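Side-chain contact in CELL WALL surface anchor family protein (PDB 2WW8), which is the pilus adhesin RrgA of Streptococcus pneumoniae, which probably attaches the bacterium to host cells through an integrin I-type domain: residues Thr431-Thr434 against His438-Val441. Numbering follows the deposited sequence.
Sequences TQAT and HTIV
Thr431 meets Ile440 through its backbone: its carbonyl carbon C lies 4.0 Å from Ile440 CD1, while its CB points away from the 438-441 segment, and its side chain touches Tyr394 and Leu426. Gln432 continues the pattern. Its CB also points away from the 438-441 segment, leaving the peptide groups on both sides of its CA to receive the isoleucine methyl, which stands 3.7 Å from Gln432 N and 3.6 Å from Gln432 C. The reach of Ile440 follows from its torsions: CG1 sits between the backbone N and the carbonyl carbon (chi1 54°), and an extended second torsion (chi2 -178°) carries CD1 straight out against the opposing main chain. At Ala433 the direction reverses, and CB points into the contact. This one methyl meets both branches of Ile440, at 3.8 Å from CD1 and 3.9 Å from CG2, and also lies 3.9 Å from Thr439 OG1. That last approach is van der Waals contact with a methyl; the hydroxyl's polar partner is Gly436 O, to which it is hydrogen-bonded in the short link between the two segments. The example illustrates how a single branched side chain can bridge the arms of an irregular loop; the two segments together bury a modest 145 Å², with Ile440 contributing more than any other residue. Ile430 also touches Ile440, while His438 ND1 is hydrogen-bonded to Glu288 OE2 on strand 284-292. Both segments belong to the surface loop between helix 407-416 and strand 442-443, in the region whose parallel sheet and magnesium site are consistent with an integrin I-type (von Willebrand A) fold.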
loop_
_atom_site.group_PDB
_atom_site.type_symbol
_atom_site.label_atom_id
_atom_site.label_comp_id
_atom_site.label_asym_id
_atom_site.label_seq_id
_atom_site.Cartn_x
_atom_site.Cartn_y
_atom_site.Cartn_z
ATOM N N THR A 431 12.771 -41.452 -37.460
ATOM C CA THR A 431 12.445 -40.775 -36.190
ATOM C C THR A 431 11.215 -41.387 -35.540
ATOM O O THR A 431 10.768 -40.880 -34.542
ATOM C CB THR A 431 12.097 -39.303 -36.469
ATOM O OG1 THR A 431 10.938 -39.262 -37.299
ATOM C CG2 THR A 431 13.278 -38.570 -37.159
ATOM N N GLN A 432 10.680 -42.462 -36.106
ATOM C CA GLN A 432 9.558 -43.192 -35.519
ATOM C C GLN A 432 9.702 -44.680 -35.815
ATOM O O GLN A 432 10.235 -45.044 -36.853
ATOM C CB GLN A 432 8.240 -42.748 -36.173
ATOM C CG GLN A 432 7.774 -41.383 -35.629
ATOM C CD GLN A 432 6.314 -41.168 -35.999
ATOM O OE1 GLN A 432 5.533 -42.134 -36.036
ATOM N NE2 GLN A 432 5.942 -39.917 -36.311
ATOM N N ALA A 433 9.219 -45.531 -34.906
ATOM C CA ALA A 433 9.241 -46.990 -35.101
ATOM C C ALA A 433 8.079 -47.611 -34.314
ATOM O O ALA A 433 7.805 -47.242 -33.153
ATOM C CB ALA A 433 10.570 -47.584 -34.561
ATOM N N THR A 434 7.428 -48.590 -34.910
ATOM C CA THR A 434 6.274 -49.218 -34.248
ATOM C C THR A 434 6.740 -49.891 -32.976
ATOM O O THR A 434 6.009 -49.875 -32.018
ATOM C CB THR A 434 5.469 -50.153 -35.195
ATOM O OG1 THR A 434 6.369 -51.105 -35.753
ATOM C CG2 THR A 434 4.878 -49.334 -36.336
ATOM N N HIS A 438 13.206 -46.226 -28.517
ATOM C CA HIS A 438 14.391 -46.839 -27.936
ATOM C C HIS A 438 14.943 -47.880 -28.889
ATOM O O HIS A 438 16.104 -48.211 -28.773
ATOM C CB HIS A 438 14.070 -47.535 -26.600
ATOM C CG HIS A 438 12.944 -48.524 -26.651
ATOM N ND1 HIS A 438 13.146 -49.893 -26.612
ATOM C CD2 HIS A 438 11.608 -48.347 -26.732
ATOM C CE1 HIS A 438 11.979 -50.515 -26.636
ATOM N NE2 HIS A 438 11.027 -49.597 -26.693
ATOM N N THR A 439 14.143 -48.408 -29.822
ATOM C CA THR A 439 14.698 -49.416 -30.745
ATOM C C THR A 439 15.450 -48.872 -31.970
ATOM O O THR A 439 16.129 -49.632 -32.732
ATOM C CB THR A 439 13.613 -50.425 -31.283
ATOM O OG1 THR A 439 12.737 -49.710 -32.162
ATOM C CG2 THR A 439 12.836 -51.165 -30.183
ATOM N N ILE A 440 15.310 -47.576 -32.219
ATOM C CA ILE A 440 16.038 -46.970 -33.335
ATOM C C ILE A 440 16.993 -45.862 -32.968
ATOM O O ILE A 440 17.937 -45.613 -33.712
ATOM C CB ILE A 440 15.113 -46.371 -34.393
ATOM C CG1 ILE A 440 14.160 -45.400 -33.689
ATOM C CG2 ILE A 440 14.446 -47.555 -35.214
ATOM C CD1 ILE A 440 13.101 -44.712 -34.508
ATOM N N VAL A 441 16.770 -45.207 -31.838
ATOM C CA VAL A 441 17.643 -44.101 -31.433
ATOM C C VAL A 441 19.106 -44.529 -31.301
ATOM O O VAL A 441 19.437 -45.666 -30.866
ATOM C CB VAL A 441 17.092 -43.413 -30.141
ATOM C CG1 VAL A 441 17.371 -44.281 -28.815
ATOM C CG2 VAL A 441 17.649 -42.040 -29.911
#